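Local coordinates for uncharacterized protein (Bacteroides uniformis ATCC 8492, PDB 4Q68), which probably cleaves peptidoglycan-derived muropeptides as an N-acetylmuramoyl-L-alanine amidase of the NlpC/P60 type, at residues A21-A26 with V33-E38; C41-E46 with K73-D78. One frame throughout, in Å; residues are numbered along the deposited sequence. Where two conformers were deposited one is given.

Contact 1. Residues A21-A26 with V33-E38; sequences AHTLEA and VINCDE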
ATOM      1  N   ALA A  21       4.525  13.584  -5.023  1.00  8.35           N
ATOM      2  CA  ALA A  21       3.142  13.398  -4.622  1.00  8.26           C
ATOM      3  C   ALA A  21       2.172  13.693  -5.760  1.00  7.75           C
ATOM      4  O   ALA A  21       2.459  14.469  -6.662  1.00  8.28           O
ATOM      5  CB  ALA A  21       2.822  14.299  -3.444  1.00  9.73           C
ATOM      6  N   HIS A  22       1.008  13.057  -5.694  1.00  7.94           N
ATOM      7  CA  HIS A  22      -0.148  13.394  -6.536  0.50  8.59           C
ATOM      8  C   HIS A  22       0.043  13.063  -8.018  1.00  8.01           C
ATOM      9  O   HIS A  22      -0.624  13.655  -8.878  1.00  8.58           O
ATOM     10  CB  HIS A  22      -0.558  14.872  -6.375  0.50  9.55           C
ATOM     11  CG  HIS A  22      -0.482  15.372  -4.965  0.50 11.84           C
ATOM     12  ND1 HIS A  22      -1.173  14.783  -3.928  0.50 14.10           N
ATOM     13  CD2 HIS A  22       0.203  16.406  -4.420  0.50 13.19           C
ATOM     14  CE1 HIS A  22      -0.912  15.426  -2.804  0.50 15.44           C
ATOM     15  NE2 HIS A  22      -0.082  16.419  -3.075  0.50 15.38           N
ATOM     16  N   THR A  23       0.903  12.093  -8.320  1.00  7.66           N
ATOM     17  CA  THR A  23       1.159  11.737  -9.710  1.00  8.06           C
ATOM     18  C   THR A  23      -0.060  11.160 -10.436  1.00  7.81           C
ATOM     19  O   THR A  23      -0.066  11.125 -11.661  1.00  8.52           O
ATOM     20  CB  THR A  23       2.332  10.757  -9.879  1.00  7.88           C
ATOM     21  OG1 THR A  23       2.064   9.538  -9.155  1.00  7.86           O
ATOM     22  CG2 THR A  23       3.649  11.386  -9.453  1.00  8.17           C
ATOM     23  N   LEU A  24      -1.084  10.709  -9.706  1.00  7.47           N
ATOM     24  CA  LEU A  24      -2.281  10.132 -10.331  1.00  8.12           C
ATOM     25  C   LEU A  24      -3.426  11.135 -10.516  1.00  8.00           C
ATOM     26  O   LEU A  24      -4.488  10.746 -10.999  1.00  8.29           O
ATOM     27  CB  LEU A  24      -2.769   8.931  -9.514  1.00  8.13           C
ATOM     28  CG  LEU A  24      -1.718   7.862  -9.207  1.00  8.33           C
ATOM     29  CD1 LEU A  24      -2.384   6.657  -8.566  1.00  8.31           C
ATOM     30  CD2 LEU A  24      -0.927   7.435 -10.434  1.00  8.95           C
ATOM     31  N   GLU A  25      -3.220  12.402 -10.142  1.00  7.82           N
ATOM     32  CA  GLU A  25      -4.345  13.338  -9.991  1.00  8.63           C
ATOM     33  C   GLU A  25      -4.579  14.376 -11.088  1.00  9.82           C
ATOM     34  O   GLU A  25      -5.133  15.456 -10.822  1.00 11.84           O
ATOM     35  CB  GLU A  25      -4.262  14.083  -8.663  1.00  8.56           C
ATOM     36  CG  GLU A  25      -3.949  13.235  -7.455  1.00  8.21           C
ATOM     37  CD  GLU A  25      -4.895  12.069  -7.220  1.00  7.66           C
ATOM     38  OE1 GLU A  25      -5.936  11.957  -7.907  1.00  8.03           O
ATOM     39  OE2 GLU A  25      -4.574  11.230  -6.340  1.00  9.02           O
ATOM     40  N   ALA A  26      -4.249  14.046 -12.321  1.00 10.42           N
ATOM     41  CA  ALA A  26      -4.551  14.957 -13.422  1.00 11.18           C
ATOM     42  C   ALA A  26      -6.040  15.291 -13.499  1.00 10.23           C
ATOM     43  O   ALA A  26      -6.904  14.475 -13.157  1.00 11.57           O
ATOM     44  CB  ALA A  26      -4.115  14.354 -14.729  1.00 12.82           C
ATOM     45  N   VAL A  33      -2.915   5.796 -15.073  1.00  7.90           N
ATOM     46  CA  VAL A  33      -1.718   6.614 -15.168  1.00  8.30           C
ATOM     47  C   VAL A  33      -0.518   5.758 -14.779  1.00  7.95           C
ATOM     48  O   VAL A  33      -0.476   5.174 -13.703  1.00  9.05           O
ATOM     49  CB  VAL A  33      -1.824   7.845 -14.242  1.00  9.78           C
ATOM     50  CG1 VAL A  33      -0.527   8.639 -14.202  1.00 10.97           C
ATOM     51  CG2 VAL A  33      -2.986   8.744 -14.673  1.00 11.59           C
ATOM     52  N   ILE A  34       0.478   5.727 -15.654  1.00  8.24           N
ATOM     53  CA  ILE A  34       1.714   5.025 -15.396  1.00  8.33           C
ATOM     54  C   ILE A  34       2.857   6.033 -15.378  1.00  8.37           C
ATOM     55  O   ILE A  34       3.189   6.619 -16.410  1.00 10.64           O
ATOM     56  CB  ILE A  34       1.965   3.920 -16.433  1.00  9.25           C
ATOM     57  CG1 ILE A  34       0.778   2.942 -16.447  1.00 10.24           C
ATOM     58  CG2 ILE A  34       3.273   3.191 -16.127  1.00 11.25           C
ATOM     59  CD1 ILE A  34       0.877   1.838 -17.494  1.00 11.98           C
ATOM     60  N   ASN A  35       3.416   6.264 -14.200  1.00  7.95           N
ATOM     61  CA  ASN A  35       4.553   7.162 -14.032  1.00  8.05           C
ATOM     62  C   ASN A  35       5.559   6.476 -13.136  1.00  8.22           C
ATOM     63  O   ASN A  35       5.556   6.640 -11.921  1.00  8.49           O
ATOM     64  CB  ASN A  35       4.121   8.504 -13.447  1.00  8.44           C
ATOM     65  CG  ASN A  35       5.241   9.529 -13.448  1.00  8.60           C
ATOM     66  OD1 ASN A  35       6.409   9.179 -13.648  1.00  9.96           O
ATOM     67  ND2 ASN A  35       4.888  10.794 -13.229  1.00 10.00           N
ATOM     68  N   CYS A  36       6.434   5.700 -13.756  1.00  8.93           N
ATOM     69  CA  CYS A  36       7.392   4.916 -12.997  1.00  9.36           C
ATOM     70  C   CYS A  36       8.647   5.713 -12.631  1.00  9.39           C
ATOM     71  O   CYS A  36       9.484   5.198 -11.885  1.00 11.02           O
ATOM     72  CB  CYS A  36       7.754   3.616 -13.721  1.00 10.94           C
ATOM     73  SG  CYS A  36       6.323   2.524 -13.999  1.00 12.03           S
ATOM     74  N   ASP A  37       8.762   6.957 -13.107  1.00  9.67           N
ATOM     75  CA  ASP A  37       9.908   7.828 -12.849  0.50 10.64           C
ATOM     76  C   ASP A  37       9.669   8.805 -11.682  1.00  9.89           C
ATOM     77  O   ASP A  37      10.578   9.518 -11.283  1.00 12.43           O
ATOM     78  CB  ASP A  37      10.253   8.655 -14.101  0.50 13.01           C
ATOM     79  CG  ASP A  37      10.500   7.802 -15.354  0.50 15.09           C
ATOM     80  OD1 ASP A  37      10.866   6.610 -15.252  0.50 16.11           O
ATOM     81  OD2 ASP A  37      10.341   8.349 -16.464  0.50 20.02           O
ATOM     82  N   GLU A  38       8.436   8.854 -11.181  1.00  9.48           N
ATOM     83  CA  GLU A  38       8.048   9.764 -10.102  1.00  9.60           C
ATOM     84  C   GLU A  38       7.028   8.977  -9.298  1.00  8.28           C
ATOM     85  O   GLU A  38       5.961   8.674  -9.826  1.00  9.41           O
ATOM     86  CB  GLU A  38       7.418  11.040 -10.670  1.00 10.85           C
ATOM     87  CG  GLU A  38       8.336  11.874 -11.540  1.00 12.88           C
ATOM     88  CD  GLU A  38       7.674  13.133 -12.043  1.00 15.18           C
ATOM     89  OE1 GLU A  38       6.531  13.053 -12.525  1.00 19.10           O
ATOM     90  OE2 GLU A  38       8.313  14.207 -11.982  1.00 18.79           O
TER
HETATM   91  O   HOH W   1       3.541   7.265  -9.709  1.00  7.52           O
HETATM   92  O   HOH W   2       2.110  11.722 -13.264  1.00 12.02           O

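Contact 2. Residues C41-E46 with K73-D78; sequences CTTLVE and KIRYRD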
ATOM      1  N   CYS A  41       4.619   6.444  -1.942  1.00  6.31           N
ATOM      2  CA  CYS A  41       4.813   5.154  -1.269  1.00  6.84           C
ATOM      3  C   CYS A  41       3.882   4.072  -1.813  1.00  6.03           C
ATOM      4  O   CYS A  41       4.268   2.899  -1.846  1.00  6.61           O
ATOM      5  CB  CYS A  41       4.699   5.256   0.257  1.00  8.52           C
ATOM      6  SG  CYS A  41       3.082   5.681   0.892  1.00 10.93           S
ATOM      7  N   THR A  42       2.683   4.467  -2.241  1.00  5.58           N
ATOM      8  CA  THR A  42       1.697   3.525  -2.722  0.60  5.86           C
ATOM      9  C   THR A  42       1.929   3.194  -4.196  1.00  5.09           C
ATOM     10  O   THR A  42       1.885   2.029  -4.583  1.00  5.68           O
ATOM     11  CB  THR A  42       0.284   4.049  -2.421  0.60  7.59           C
ATOM     12  OG1 THR A  42       0.143   4.183  -1.000  0.60 10.17           O
ATOM     13  CG2 THR A  42      -0.778   3.094  -2.916  0.60  8.07           C
ATOM     14  N   THR A  43       2.187   4.207  -5.030  1.00  5.40           N
ATOM     15  CA  THR A  43       2.421   3.881  -6.428  1.00  5.85           C
ATOM     16  C   THR A  43       3.664   3.009  -6.590  1.00  5.39           C
ATOM     17  O   THR A  43       3.677   2.136  -7.449  1.00  5.75           O
ATOM     18  CB  THR A  43       2.448   5.076  -7.393  1.00  6.24           C
ATOM     19  OG1 THR A  43       3.628   5.854  -7.202  1.00  6.52           O
ATOM     20  CG2 THR A  43       1.214   5.966  -7.256  1.00  7.20           C
ATOM     21  N   LEU A  44       4.692   3.206  -5.764  1.00  5.36           N
ATOM     22  CA  LEU A  44       5.864   2.334  -5.830  1.00  5.47           C
ATOM     23  C   LEU A  44       5.443   0.878  -5.653  1.00  5.08           C
ATOM     24  O   LEU A  44       5.807  -0.001  -6.435  1.00  5.67           O
ATOM     25  CB  LEU A  44       6.878   2.697  -4.756  1.00  5.74           C
ATOM     26  CG  LEU A  44       8.031   1.700  -4.633  1.00  6.39           C
ATOM     27  CD1 LEU A  44       8.886   1.641  -5.885  1.00  6.86           C
ATOM     28  CD2 LEU A  44       8.884   2.077  -3.450  1.00  7.02           C
ATOM     29  N   VAL A  45       4.712   0.602  -4.584  1.00  4.82           N
ATOM     30  CA  VAL A  45       4.281  -0.765  -4.319  1.00  4.97           C
ATOM     31  C   VAL A  45       3.426  -1.312  -5.469  1.00  4.83           C
ATOM     32  O   VAL A  45       3.580  -2.462  -5.881  1.00  5.46           O
ATOM     33  CB  VAL A  45       3.559  -0.856  -2.959  1.00  5.49           C
ATOM     34  CG1 VAL A  45       2.874  -2.211  -2.788  1.00  6.27           C
ATOM     35  CG2 VAL A  45       4.547  -0.596  -1.825  1.00  6.03           C
ATOM     36  N   GLU A  46       2.515  -0.495  -5.978  1.00  4.79           N
ATOM     37  CA  GLU A  46       1.671  -0.928  -7.086  1.00  4.94           C
ATOM     38  C   GLU A  46       2.494  -1.295  -8.312  1.00  4.96           C
ATOM     39  O   GLU A  46       2.240  -2.326  -8.938  1.00  5.62           O
ATOM     40  CB  GLU A  46       0.639   0.143  -7.438  1.00  5.30           C
ATOM     41  CG  GLU A  46      -0.380   0.342  -6.344  1.00  5.26           C
ATOM     42  CD  GLU A  46      -1.494   1.292  -6.702  1.00  6.17           C
ATOM     43  OE1 GLU A  46      -1.204   2.321  -7.368  1.00  7.65           O
ATOM     44  OE2 GLU A  46      -2.660   0.995  -6.318  1.00  7.94           O
ATOM     45  N   LYS A  73      -5.599  -4.027 -12.386  1.00  6.33           N
ATOM     46  CA  LYS A  73      -6.295  -4.919 -11.467  0.65  7.29           C
ATOM     47  C   LYS A  73      -5.894  -4.695 -10.010  1.00  6.06           C
ATOM     48  O   LYS A  73      -6.694  -4.976  -9.119  1.00  6.65           O
ATOM     49  CB  LYS A  73      -6.227  -6.378 -11.889  0.65 10.03           C
ATOM     50  CG  LYS A  73      -5.097  -7.200 -11.373  0.65 11.33           C
ATOM     51  CD  LYS A  73      -5.281  -8.650 -11.819  0.65 11.24           C
ATOM     52  CE  LYS A  73      -4.148  -9.529 -11.378  0.65 12.76           C
ATOM     53  NZ  LYS A  73      -4.460 -10.960 -11.694  0.65 15.23           N
ATOM     54  N   ILE A  74      -4.707  -4.151  -9.768  1.00  5.52           N
ATOM     55  CA  ILE A  74      -4.238  -3.791  -8.437  1.00  5.29           C
ATOM     56  C   ILE A  74      -4.841  -2.473  -7.970  1.00  5.32           C
ATOM     57  O   ILE A  74      -5.218  -2.319  -6.810  1.00  5.63           O
ATOM     58  CB  ILE A  74      -2.693  -3.689  -8.452  1.00  5.57           C
ATOM     59  CG1 ILE A  74      -2.070  -5.061  -8.660  1.00  5.68           C
ATOM     60  CG2 ILE A  74      -2.162  -3.052  -7.172  1.00  6.00           C
ATOM     61  CD1 ILE A  74      -0.643  -4.997  -9.155  1.00  6.19           C
ATOM     62  N   ARG A  75      -4.886  -1.492  -8.858  1.00  5.38           N
ATOM     63  CA  ARG A  75      -5.191  -0.126  -8.463  1.00  5.28           C
ATOM     64  C   ARG A  75      -6.693   0.150  -8.371  1.00  5.45           C
ATOM     65  O   ARG A  75      -7.101   1.028  -7.598  1.00  6.10           O
ATOM     66  CB  ARG A  75      -4.518   0.855  -9.439  1.00  5.45           C
ATOM     67  CG  ARG A  75      -4.860   2.309  -9.176  1.00  6.02           C
ATOM     68  CD  ARG A  75      -4.016   3.254  -9.997  1.00  6.41           C
ATOM     69  NE  ARG A  75      -2.617   3.189  -9.615  1.00  6.23           N
ATOM     70  CZ  ARG A  75      -1.621   3.637 -10.367  1.00  6.26           C
ATOM     71  NH1 ARG A  75      -1.862   4.218 -11.537  1.00  6.99           N
ATOM     72  NH2 ARG A  75      -0.370   3.480  -9.933  1.00  6.84           N
ATOM     73  N   TYR A  76      -7.499  -0.566  -9.156  1.00  5.45           N
ATOM     74  CA  TYR A  76      -8.930  -0.330  -9.262  1.00  5.86           C
ATOM     75  C   TYR A  76      -9.715  -1.506  -8.725  1.00  5.87           C
ATOM     76  O   TYR A  76      -9.324  -2.668  -8.850  1.00  6.42           O
ATOM     77  CB  TYR A  76      -9.319  -0.049 -10.725  1.00  6.23           C
ATOM     78  CG  TYR A  76      -8.694   1.235 -11.196  1.00  6.25           C
ATOM     79  CD1 TYR A  76      -9.285   2.455 -10.911  1.00  6.61           C
ATOM     80  CD2 TYR A  76      -7.487   1.241 -11.883  1.00  6.41           C
ATOM     81  CE1 TYR A  76      -8.690   3.647 -11.276  1.00  6.62           C
ATOM     82  CE2 TYR A  76      -6.887   2.423 -12.259  1.00  6.70           C
ATOM     83  CZ  TYR A  76      -7.492   3.623 -11.968  1.00  7.01           C
ATOM     84  OH  TYR A  76      -6.872   4.792 -12.337  1.00  7.49           O
ATOM     85  N   ARG A  77     -10.880  -1.192  -8.164  1.00  6.41           N
ATOM     86  CA  ARG A  77     -11.780  -2.190  -7.601  1.00  6.82           C
ATOM     87  C   ARG A  77     -12.186  -3.197  -8.677  1.00  6.99           C
ATOM     88  O   ARG A  77     -12.823  -2.828  -9.677  1.00  7.77           O
ATOM     89  CB  ARG A  77     -12.995  -1.467  -7.031  1.00  7.20           C
ATOM     90  CG  ARG A  77     -14.037  -2.337  -6.327  1.00  8.36           C
ATOM     91  CD  ARG A  77     -15.144  -1.479  -5.652  1.00  8.83           C
ATOM     92  NE  ARG A  77     -14.569  -0.674  -4.571  1.00  8.72           N
ATOM     93  CZ  ARG A  77     -14.276   0.628  -4.627  1.00  7.55           C
ATOM     94  NH1 ARG A  77     -14.591   1.363  -5.689  1.00  8.76           N
ATOM     95  NH2 ARG A  77     -13.671   1.214  -3.605  1.00  8.07           N
ATOM     96  N   ASP A  78     -11.781  -4.448  -8.488  1.00  7.46           N
ATOM     97  CA  ASP A  78     -11.997  -5.513  -9.472  1.00  8.35           C
ATOM     98  C   ASP A  78     -11.456  -5.166 -10.858  1.00  8.60           C
ATOM     99  O   ASP A  78     -11.917  -5.685 -11.865  1.00 10.41           O
ATOM    100  CB  ASP A  78     -13.471  -5.896  -9.532  1.00  9.53           C
ATOM    101  CG  ASP A  78     -13.978  -6.414  -8.208  1.00 11.05           C
ATOM    102  OD1 ASP A  78     -13.217  -7.072  -7.456  1.00 10.40           O
ATOM    103  OD2 ASP A  78     -15.158  -6.144  -7.905  1.00 19.67           O
TER
HETATM  104  O   HOH W   3      -4.973   2.304  -5.691  1.00 12.35           O

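Contact 1. Residues A21-A26 with V33-E38
Thr-23 and Leu-24 lie against Val-33, Asn-35 and Glu-38 as two stretches of one irregular loop, an example of how coil segments can be joined by small apolar patches and bridging water. The apolar part is slight. Methyl CD2 of Leu-24 rests on CB of Val-33 at 3.9 Å, while Val-33 CG1, anti to its own backbone N (chi1 174°), is directed at the carbonyl oxygen of Thr-23. The methyl CG2 of Thr-23 reaches Glu-38, 3.6 Å from its backbone O, with Asn-35 ND2 at 4.0 Å.

Water supplies the polar links. One molecule hydrogen-bonds to OG1 of Thr-23 and donates to Glu-38 O; a second donates to Thr-23 O and accepts from Asn-35 ND2. That same amide nitrogen gives a bond of 2.9 Å to Glu-38 OE1, which lies close to the amide plane and is met on its anti lone pair. Asn-35 OD1 meanwhile takes the N-H of Asp-37 at 3.3 Å in an Asx turn, so both ends of the amide have a partner, which should restrict its rotation. Across from it, a type I turn from His-22 to Glu-25 shapes the other segment.

Helix 41-53 packs against this loop through Thr-43, which touches Thr-23 and Leu-24, and Ile-34 packs on helix 64-75.

Contact 2. Residues C41-E46 with K73-D78
Glu-46 and Arg-75 form a buried salt bridge between helix 41-53 and the last turn of helix 64-75, a worked case of two helices joined by one charged pair with further polar partners and an apolar contact beside it. The side chain of Arg-75 can be followed outward. Its CB lies 3.6 Å from OE2 of Glu-46, and CG, placed anti to the backbone N, passes the same oxygen while lying above one face of the Tyr-76 ring, toward its rim. The chain then bends at chi3 (-66°), which brings the guanidinium side-on to the carboxylate. NE donates to Glu-46 OE1 at 2.8 Å with an N-H...O angle of 153°, and NH2 donates to that same oxygen at 2.9 Å. Both nitrogens hold OE1 close to the guanidinium plane, yet approach it from one face of the carboxylate, the two planes being 34° apart. NH2 also comes within 4.0 Å of Thr-43 CG2, and NH1 hydrogen-bonds to the backbone O of Val-33.

The second oxygen, OE2, accepts from the indole N-H of Trp-94, and lies 2.7 Å from a water that is also near Arg-75 O. Nearer the backbone of Glu-46, its CG packs on Ile-74 CG2 at 3.9 Å, their side chains running past each other in opposite directions.

Helix 41-53 also packs on strand 188-197, where Cys-41 touches His-190. A cysteine at the start of a helix packed on a sheet histidine is consistent with the papain-like NlpC/P60 fold.

Overall arrangement
From the N terminus, the chain leaves helix 2-12 and enters a long loop, within which contact 1 joins 21-26 to 33-38 across six intervening residues. Helix 41-53 follows; contact 2 then links its start to the end of helix 64-75, closing a largely helical excursion of 26 residues. The two closures come in series, neither nested nor crossed, with centres 12 Å apart. They meet at Arg-75, which belongs to contact 2 but reaches into contact 1, where its NH1 packs against Leu-24 CD2. The loop is thus laid over both helices. Leu-24 of contact 1 and Thr-43 of contact 2 both border the protein-attached glycan.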